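Local coordinates for protein carbonic anhydrase (Trichomonas vaginalis, PDB 6Y04) that probably catalyses the reversible hydration of carbon dioxide to hydrogencarbonate, using one zinc ion bound in each subunit, at residues A[34-38]-A[64-68]; A[41-46]-A[168-173]; A[67-72]-A[150-156]. All coordinates share one frame; numbering follows the deposited sequence.

Contact 1: A[34-38]-A[64-68]; sequences IVTCM and GNGIW. With ZN (zinc ion), chain C.
Cys37 and Gly64 meet at the zinc site, where the chain leaving strand 32-36 meets the loop that follows strand 57-61. The tight part of the contact is here. Gly64 N donates to Cys37 SG over 3.3 Å in a nearly straight bond (N-H...S 170°), while the same sulfur binds zinc at 2.3 Å. Cys37 SG reaches both because it stands anti to its own backbone nitrogen (chi1 -174°). Glycine suits position 64: its positive phi would drive any CB into the carbonyl oxygen of the preceding residue. Asn65 also has a positive phi, which asparagine tolerates well. It leans back over strand 32-36, bringing its CB within 3.4 Å of Thr36 O and its OD1 within 3.5 Å of Cys37 CB. The hydroxyl of Thr36 is turned elsewhere and is bonded to Met94 O.

Further from the metal the packing is looser. Val35 CG1 lies 4.2 Å from Asn65 CB and 4.4 Å from Ile67 CD1, and the side chains of Val35 and Ile67 also touch Ile75 of helix 74-85. The zinc itself carries water 1 at 2.0 Å, with His96 and Cys99 as its remaining protein ligands. A Cys-His-Cys site completed by water is the open form known in the beta-class carbonic anhydrases. The N-H of Gly64 directed at a ligand sulfur would be expected to draw off some of its electron density, temper its donation to zinc, and so leave the metal a somewhat stronger activator of the bound water.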
loop_
_atom_site.group_PDB
_atom_site.type_symbol
_atom_site.label_atom_id
_atom_site.label_comp_id
_atom_site.label_asym_id
_atom_site.label_seq_id
_atom_site.Cartn_x
_atom_site.Cartn_y
_atom_site.Cartn_z
ATOM N N ILE A 34 -5.301 -6.898 4.711
ATOM C CA ILE A 34 -3.971 -6.842 5.302
ATOM C C ILE A 34 -3.394 -5.444 5.087
ATOM O O ILE A 34 -3.368 -4.963 3.955
ATOM C CB ILE A 34 -3.034 -7.910 4.700
ATOM C CG1 ILE A 34 -3.692 -9.289 4.563
ATOM C CG2 ILE A 34 -1.712 -7.971 5.454
ATOM C CD1 ILE A 34 -4.046 -9.980 5.872
ATOM N N VAL A 35 -2.919 -4.817 6.177
ATOM C CA VAL A 35 -2.131 -3.592 6.096
ATOM C C VAL A 35 -0.688 -3.907 6.480
ATOM O O VAL A 35 -0.424 -4.361 7.590
ATOM C CB VAL A 35 -2.718 -2.451 6.961
ATOM C CG1 VAL A 35 -1.881 -1.180 6.872
ATOM C CG2 VAL A 35 -4.174 -2.157 6.607
ATOM N N THR A 36 0.247 -3.668 5.558
ATOM C CA THR A 36 1.636 -3.986 5.849
ATOM C C THR A 36 2.552 -2.916 5.259
ATOM O O THR A 36 2.076 -1.897 4.758
ATOM C CB THR A 36 1.967 -5.448 5.510
ATOM O OG1 THR A 36 3.155 -5.795 6.221
ATOM C CG2 THR A 36 2.139 -5.708 4.027
ATOM N N CYS A 37 3.864 -3.162 5.349
ATOM C CA CYS A 37 4.868 -2.175 4.987
ATOM C C CYS A 37 5.264 -2.328 3.518
ATOM O O CYS A 37 5.081 -3.383 2.911
ATOM C CB CYS A 37 6.106 -2.301 5.863
ATOM S SG CYS A 37 7.295 -0.971 5.542
ATOM N N MET A 38 5.832 -1.258 2.958
ATOM C CA MET A 38 6.241 -1.262 1.563
ATOM C C MET A 38 7.580 -1.986 1.395
ATOM O O MET A 38 8.062 -2.116 0.275
ATOM C CB MET A 38 6.375 0.172 1.042
ATOM C CG MET A 38 7.561 0.898 1.631
ATOM S SD MET A 38 7.740 2.580 1.023
ATOM C CE MET A 38 9.360 2.996 1.669
ATOM N N GLY A 64 5.948 1.800 6.840
ATOM C CA GLY A 64 5.731 1.715 8.275
ATOM C C GLY A 64 4.306 1.314 8.659
ATOM O O GLY A 64 3.997 1.217 9.846
ATOM N N ASN A 65 3.448 1.086 7.654
ATOM C CA ASN A 65 2.110 0.529 7.838
ATOM C C ASN A 65 1.377 1.179 9.017
ATOM O O ASN A 65 0.770 0.486 9.838
ATOM C CB ASN A 65 2.149 -0.996 8.006
ATOM C CG ASN A 65 3.114 -1.449 9.083
ATOM O OD1 ASN A 65 4.303 -1.628 8.819
ATOM N ND2 ASN A 65 2.618 -1.617 10.298
ATOM N N GLY A 66 1.430 2.514 9.086
ATOM C CA GLY A 66 0.958 3.228 10.261
ATOM C C GLY A 66 -0.379 3.923 10.026
ATOM O O GLY A 66 -0.618 4.500 8.963
ATOM N N ILE A 67 -1.252 3.827 11.033
ATOM C CA ILE A 67 -2.413 4.691 11.149
ATOM C C ILE A 67 -2.254 5.459 12.455
ATOM O O ILE A 67 -2.343 4.880 13.533
ATOM C CB ILE A 67 -3.730 3.883 11.121
ATOM C CG1 ILE A 67 -3.850 3.008 9.871
ATOM C CG2 ILE A 67 -4.938 4.789 11.299
ATOM C CD1 ILE A 67 -3.187 1.652 10.010
ATOM N N TRP A 68 -1.984 6.759 12.341
ATOM C CA TRP A 68 -1.841 7.605 13.512
ATOM C C TRP A 68 -3.056 8.522 13.645
ATOM O O TRP A 68 -3.248 9.145 14.688
ATOM C CB TRP A 68 -0.511 8.375 13.478
ATOM C CG TRP A 68 -0.185 9.027 12.164
ATOM C CD1 TRP A 68 0.592 8.513 11.169
ATOM C CD2 TRP A 68 -0.612 10.326 11.700
ATOM N NE1 TRP A 68 0.674 9.390 10.122
ATOM C CE2 TRP A 68 -0.050 10.514 10.416
ATOM C CE3 TRP A 68 -1.407 11.351 12.238
ATOM C CZ2 TRP A 68 -0.259 11.678 9.670
ATOM C CZ3 TRP A 68 -1.627 12.498 11.500
ATOM C CH2 TRP A 68 -1.056 12.655 10.231
HETATM ZN ZN ZN C . 9.010 -1.057 7.129
HETATM O O HOH W 1 10.545 -0.249 6.139
#

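Contact 2: A[41-46]-A[168-173]; sequences RLVNFA and IHPDTG
Arg41 and Pro170 bring the two backbones to a CA-CA distance of 5.9 Å; the segments then diverge and approach again at Ala46 and Gly173, whose CA atoms are 7.1 Å apart. The Arg41 side chain runs alongside the Pro170 ring in the same direction. The proline ring covers one face of the guanidinium, with Pro170 CB 3.8 Å from Arg41 NE and above the middle of the plane. A bend at chi3 (-64°) lays the flat group against this apolar, rigid surface. In the guanidinium plane, at its edge, water 2 joins Arg41 NH1 to Asp171 OD1; the two charged groups are too far apart for a salt bridge, NH1 and OD1 standing 4.4 Å from each other. The firmer partner of Arg41 is Asp39, through NH2, and this aspartate-arginine pair beside the zinc is a hallmark of the beta-class enzymes. Segment 168-173 takes in the end of strand 163-168 and most of the hairpin connection to strand 175-179. Its shape is held partly by His169 ND1, which accepts in the ring plane from Asp171 N at 3.0 Å. Phe45, at the N-cap position of helix 46-49, pushes its ring into this connection: CE2 comes within 3.6 Å of Gly173 CA, a place where glycine fits both the positive phi and the crowding ring. Arg54 of the second subunit makes a cation-pi contact with the same ring. Leu42 and Ile168 run antiparallel past one another, CD2 4.1 Å from CG2, and Ile168 CD1 sits 4.3 Å from the small Ala46 CB.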
loop_
_atom_site.group_PDB
_atom_site.type_symbol
_atom_site.label_atom_id
_atom_site.label_comp_id
_atom_site.label_asym_id
_atom_site.label_seq_id
_atom_site.Cartn_x
_atom_site.Cartn_y
_atom_site.Cartn_z
ATOM N N ARG A 41 11.504 -6.463 1.173
ATOM C CA ARG A 41 11.708 -7.843 1.588
ATOM C C ARG A 41 10.378 -8.584 1.747
ATOM O O ARG A 41 10.370 -9.814 1.836
ATOM C CB ARG A 41 12.521 -7.886 2.888
ATOM C CG ARG A 41 13.991 -7.533 2.703
ATOM C CD ARG A 41 14.739 -7.316 4.004
ATOM N NE ARG A 41 14.197 -6.161 4.695
ATOM C CZ ARG A 41 14.666 -5.664 5.831
ATOM N NH1 ARG A 41 15.712 -6.227 6.413
ATOM N NH2 ARG A 41 14.083 -4.608 6.379
ATOM N N LEU A 42 9.264 -7.829 1.804
ATOM C CA LEU A 42 7.952 -8.419 2.026
ATOM C C LEU A 42 7.260 -8.714 0.698
ATOM O O LEU A 42 6.276 -9.451 0.676
ATOM C CB LEU A 42 7.108 -7.502 2.913
ATOM C CG LEU A 42 7.706 -7.176 4.283
ATOM C CD1 LEU A 42 6.810 -6.207 5.052
ATOM C CD2 LEU A 42 7.954 -8.441 5.088
ATOM N N VAL A 43 7.798 -8.169 -0.401
ATOM C CA VAL A 43 7.253 -8.364 -1.739
ATOM C C VAL A 43 7.445 -9.820 -2.157
ATOM O O VAL A 43 8.568 -10.318 -2.170
ATOM C CB VAL A 43 7.913 -7.404 -2.753
ATOM C CG1 VAL A 43 7.455 -7.655 -4.189
ATOM C CG2 VAL A 43 7.730 -5.945 -2.359
ATOM N N ASN A 44 6.343 -10.486 -2.517
ATOM C CA ASN A 44 6.330 -11.902 -2.856
ATOM C C ASN A 44 6.862 -12.726 -1.691
ATOM O O ASN A 44 7.664 -13.640 -1.880
ATOM C CB ASN A 44 7.097 -12.222 -4.143
ATOM C CG ASN A 44 6.356 -11.792 -5.389
ATOM O OD1 ASN A 44 5.124 -11.747 -5.417
ATOM N ND2 ASN A 44 7.107 -11.486 -6.431
ATOM N N PHE A 45 6.392 -12.395 -0.487
ATOM C CA PHE A 45 6.918 -13.012 0.714
ATOM C C PHE A 45 5.859 -13.023 1.807
ATOM O O PHE A 45 5.466 -14.084 2.277
ATOM C CB PHE A 45 8.190 -12.286 1.158
ATOM C CG PHE A 45 8.952 -12.991 2.247
ATOM C CD1 PHE A 45 9.584 -14.202 1.998
ATOM C CD2 PHE A 45 9.031 -12.445 3.518
ATOM C CE1 PHE A 45 10.293 -14.852 2.997
ATOM C CE2 PHE A 45 9.741 -13.095 4.517
ATOM C CZ PHE A 45 10.371 -14.295 4.257
ATOM N N ALA A 46 5.383 -11.831 2.175
ATOM C CA ALA A 46 4.511 -11.646 3.322
ATOM C C ALA A 46 3.224 -12.465 3.186
ATOM O O ALA A 46 2.755 -13.050 4.166
ATOM C CB ALA A 46 4.234 -10.173 3.492
ATOM N N ILE A 168 5.799 -9.470 11.549
ATOM C CA ILE A 168 6.528 -10.403 10.707
ATOM C C ILE A 168 8.008 -10.031 10.745
ATOM O O ILE A 168 8.362 -8.853 10.809
ATOM C CB ILE A 168 5.958 -10.465 9.269
ATOM C CG1 ILE A 168 6.653 -11.535 8.424
ATOM C CG2 ILE A 168 5.984 -9.104 8.586
ATOM C CD1 ILE A 168 5.984 -11.838 7.103
ATOM N N HIS A 169 8.856 -11.065 10.721
ATOM C CA HIS A 169 10.289 -10.879 10.579
ATOM C C HIS A 169 10.660 -10.873 9.098
ATOM O O HIS A 169 10.403 -11.839 8.380
ATOM C CB HIS A 169 11.067 -11.933 11.376
ATOM C CG HIS A 169 12.516 -11.588 11.474
ATOM N ND1 HIS A 169 13.345 -11.546 10.359
ATOM C CD2 HIS A 169 13.283 -11.233 12.528
ATOM C CE1 HIS A 169 14.556 -11.183 10.725
ATOM N NE2 HIS A 169 14.543 -10.997 12.050
ATOM N N PRO A 170 11.313 -9.804 8.595
ATOM C CA PRO A 170 11.525 -9.655 7.152
ATOM C C PRO A 170 12.520 -10.640 6.531
ATOM O O PRO A 170 12.568 -10.777 5.307
ATOM C CB PRO A 170 11.969 -8.191 7.013
ATOM C CG PRO A 170 12.594 -7.850 8.348
ATOM C CD PRO A 170 11.872 -8.692 9.380
ATOM N N ASP A 171 13.280 -11.355 7.370
ATOM C CA ASP A 171 14.250 -12.326 6.876
ATOM C C ASP A 171 13.687 -13.741 6.933
ATOM O O ASP A 171 13.700 -14.442 5.928
ATOM C CB ASP A 171 15.564 -12.250 7.650
ATOM C CG ASP A 171 16.335 -10.976 7.374
ATOM O OD1 ASP A 171 16.392 -10.572 6.188
ATOM O OD2 ASP A 171 16.875 -10.396 8.342
ATOM N N THR A 172 13.219 -14.153 8.119
ATOM C CA THR A 172 12.790 -15.520 8.372
ATOM C C THR A 172 11.346 -15.703 7.917
ATOM O O THR A 172 10.975 -16.784 7.459
ATOM C CB THR A 172 12.896 -15.891 9.861
ATOM O OG1 THR A 172 11.957 -15.111 10.599
ATOM C CG2 THR A 172 14.283 -15.701 10.438
ATOM N N GLY A 173 10.547 -14.638 8.078
ATOM C CA GLY A 173 9.137 -14.649 7.729
ATOM C C GLY A 173 8.262 -15.119 8.886
ATOM O O GLY A 173 7.071 -15.349 8.703
HETATM O O HOH W 2 17.655 -8.404 5.912
#

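Contact 3: A[67-72]-A[150-156]; sequences IWTTGL and CVRENPL
Thr70 and Asn154 mark the nearest backbone approach, their CA atoms 4.9 Å apart, where the irregular segment 67-72 passes the C-terminal end of helix 140-152. In the last turn of the helix, Cys150 offers a slim side chain that can enter close to the opposing backbone: its CB lies 3.3 Å from Ile67 O. Ile67 then crosses Val151 obliquely; Ile67 CG1 and CD1 each lie 3.9 Å from Val151 CG2, while Ile67 CG2 touches Cys150 CB at 3.8 Å. Each segment also makes a turn with side-chain help. Thr69 OG1 accepts from Gly71 N in an ST turn, and beyond the helix Asn154 OD1 accepts from Leu156 N, 3.0 Å away, in an Asx turn. With CG anti to the backbone nitrogen (chi1 -167°), the Asn154 amide reaches across so that ND2 donates to Gly71 O at 3.1 Å. This bond lies in the carbonyl plane of Gly71 but is bent at the hydrogen, 136°. One amide thus serves both segments, its oxygen closing the turn and its nitrogen crossing to the other. Pro155, which has no N-H to satisfy, sets its CD beside Thr70 O at 3.6 Å. At the far end Leu72 CD2 and Leu156 CD1 touch where the two side chains cross at about a right angle; both leucines also rest on Leu80 of helix 74-85, and Phe126 of the second subunit packs against Leu156.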
loop_
_atom_site.group_PDB
_atom_site.type_symbol
_atom_site.label_atom_id
_atom_site.label_comp_id
_atom_site.label_asym_id
_atom_site.label_seq_id
_atom_site.Cartn_x
_atom_site.Cartn_y
_atom_site.Cartn_z
ATOM N N ILE A 67 -1.252 3.827 11.033
ATOM C CA ILE A 67 -2.413 4.691 11.149
ATOM C C ILE A 67 -2.254 5.459 12.455
ATOM O O ILE A 67 -2.343 4.880 13.533
ATOM C CB ILE A 67 -3.730 3.883 11.121
ATOM C CG1 ILE A 67 -3.850 3.008 9.871
ATOM C CG2 ILE A 67 -4.938 4.789 11.299
ATOM C CD1 ILE A 67 -3.187 1.652 10.010
ATOM N N TRP A 68 -1.984 6.759 12.341
ATOM C CA TRP A 68 -1.841 7.605 13.512
ATOM C C TRP A 68 -3.056 8.522 13.645
ATOM O O TRP A 68 -3.248 9.145 14.688
ATOM C CB TRP A 68 -0.511 8.375 13.478
ATOM C CG TRP A 68 -0.185 9.027 12.164
ATOM C CD1 TRP A 68 0.592 8.513 11.169
ATOM C CD2 TRP A 68 -0.612 10.326 11.700
ATOM N NE1 TRP A 68 0.674 9.390 10.122
ATOM C CE2 TRP A 68 -0.050 10.514 10.416
ATOM C CE3 TRP A 68 -1.407 11.351 12.238
ATOM C CZ2 TRP A 68 -0.259 11.678 9.670
ATOM C CZ3 TRP A 68 -1.627 12.498 11.500
ATOM C CH2 TRP A 68 -1.056 12.655 10.231
ATOM N N THR A 69 -3.874 8.584 12.585
ATOM C CA THR A 69 -5.007 9.494 12.514
ATOM C C THR A 69 -6.306 8.742 12.791
ATOM O O THR A 69 -6.409 7.547 12.500
ATOM C CB THR A 69 -5.076 10.182 11.140
ATOM O OG1 THR A 69 -6.026 11.244 11.227
ATOM C CG2 THR A 69 -5.477 9.250 10.015
ATOM N N THR A 70 -7.290 9.460 13.348
ATOM C CA THR A 70 -8.657 8.956 13.415
ATOM C C THR A 70 -9.556 9.707 12.429
ATOM O O THR A 70 -10.771 9.528 12.436
ATOM C CB THR A 70 -9.210 8.895 14.847
ATOM O OG1 THR A 70 -9.503 10.227 15.272
ATOM C CG2 THR A 70 -8.290 8.194 15.827
ATOM N N GLY A 71 -8.946 10.540 11.578
ATOM C CA GLY A 71 -9.603 11.098 10.407
ATOM C C GLY A 71 -9.459 10.167 9.201
ATOM O O GLY A 71 -9.641 8.955 9.318
ATOM N N LEU A 72 -9.111 10.752 8.049
ATOM C CA LEU A 72 -8.937 9.998 6.816
ATOM C C LEU A 72 -7.475 10.030 6.386
ATOM O O LEU A 72 -6.752 10.975 6.681
ATOM C CB LEU A 72 -9.837 10.586 5.723
ATOM C CG LEU A 72 -11.340 10.474 5.972
ATOM C CD1 LEU A 72 -12.108 11.193 4.877
ATOM C CD2 LEU A 72 -11.776 9.016 6.043
ATOM N N CYS A 150 -5.859 3.150 16.566
ATOM C CA CYS A 150 -6.370 4.267 15.780
ATOM C C CYS A 150 -7.434 3.811 14.783
ATOM O O CYS A 150 -8.355 4.563 14.483
ATOM C CB CYS A 150 -5.259 5.043 15.076
ATOM S SG CYS A 150 -4.311 6.098 16.209
ATOM N N VAL A 151 -7.303 2.585 14.270
ATOM C CA VAL A 151 -8.329 2.033 13.402
ATOM C C VAL A 151 -9.583 1.761 14.234
ATOM O O VAL A 151 -10.688 2.106 13.823
ATOM C CB VAL A 151 -7.838 0.790 12.635
ATOM C CG1 VAL A 151 -8.918 0.224 11.723
ATOM C CG2 VAL A 151 -6.585 1.092 11.831
ATOM N N ARG A 152 -9.388 1.177 15.425
ATOM C CA ARG A 152 -10.482 0.848 16.331
ATOM C C ARG A 152 -11.312 2.092 16.654
ATOM O O ARG A 152 -12.535 2.065 16.547
ATOM C CB ARG A 152 -9.944 0.132 17.576
ATOM C CG ARG A 152 -10.987 -0.208 18.633
ATOM C CD ARG A 152 -12.345 -0.587 18.060
ATOM N NE ARG A 152 -12.458 -1.964 17.589
ATOM C CZ ARG A 152 -13.085 -2.343 16.479
ATOM N NH1 ARG A 152 -13.640 -1.453 15.673
ATOM N NH2 ARG A 152 -13.132 -3.622 16.169
ATOM N N GLU A 153 -10.635 3.184 17.028
ATOM C CA GLU A 153 -11.288 4.389 17.520
ATOM C C GLU A 153 -11.756 5.267 16.365
ATOM O O GLU A 153 -12.271 6.357 16.597
ATOM C CB GLU A 153 -10.372 5.142 18.486
ATOM C CG GLU A 153 -10.427 4.572 19.894
ATOM C CD GLU A 153 -9.223 4.823 20.791
ATOM O OE1 GLU A 153 -8.515 5.836 20.580
ATOM O OE2 GLU A 153 -8.993 3.998 21.701
ATOM N N ASN A 154 -11.566 4.787 15.128
ATOM C CA ASN A 154 -12.040 5.511 13.959
ATOM C C ASN A 154 -13.562 5.406 13.911
ATOM O O ASN A 154 -14.111 4.305 13.888
ATOM C CB ASN A 154 -11.365 5.052 12.661
ATOM C CG ASN A 154 -11.611 5.992 11.496
ATOM O OD1 ASN A 154 -12.753 6.250 11.136
ATOM N ND2 ASN A 154 -10.554 6.505 10.890
ATOM N N PRO A 155 -14.284 6.550 13.901
ATOM C CA PRO A 155 -15.747 6.548 13.961
ATOM C C PRO A 155 -16.421 6.013 12.701
ATOM O O PRO A 155 -17.615 5.726 12.704
ATOM C CB PRO A 155 -16.099 8.032 14.169
ATOM C CG PRO A 155 -14.927 8.792 13.586
ATOM C CD PRO A 155 -13.722 7.910 13.835
ATOM N N LEU A 156 -15.645 5.872 11.622
ATOM C CA LEU A 156 -16.196 5.407 10.361
ATOM C C LEU A 156 -16.094 3.884 10.270
ATOM O O LEU A 156 -16.591 3.294 9.315
ATOM C CB LEU A 156 -15.455 6.076 9.200
ATOM C CG LEU A 156 -15.587 7.594 9.067
ATOM C CD1 LEU A 156 -15.197 8.038 7.670
ATOM C CD2 LEU A 156 -16.993 8.070 9.397
#

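From the N terminus, strand 32-36 runs into the first half of contact 1, and 41-46 follows shortly after as the first half of contact 2. Contact 1 closes a loop holding helix 46-49 and strand 57-61. Contact 3 starts where contact 1 ends, sharing Ile67 and Trp68, and closes a long, mainly helical loop at the end of helix 140-152. Contact 2 closes last, at the hairpin connection 168-173; it crosses contact 1 and encloses contact 3. Leu42 touches Thr36 and Cys37, joining contacts 1 and 2 near the zinc. Contacts 2 and 3 lie on opposite sides of the chain's centre, and both reach the second subunit.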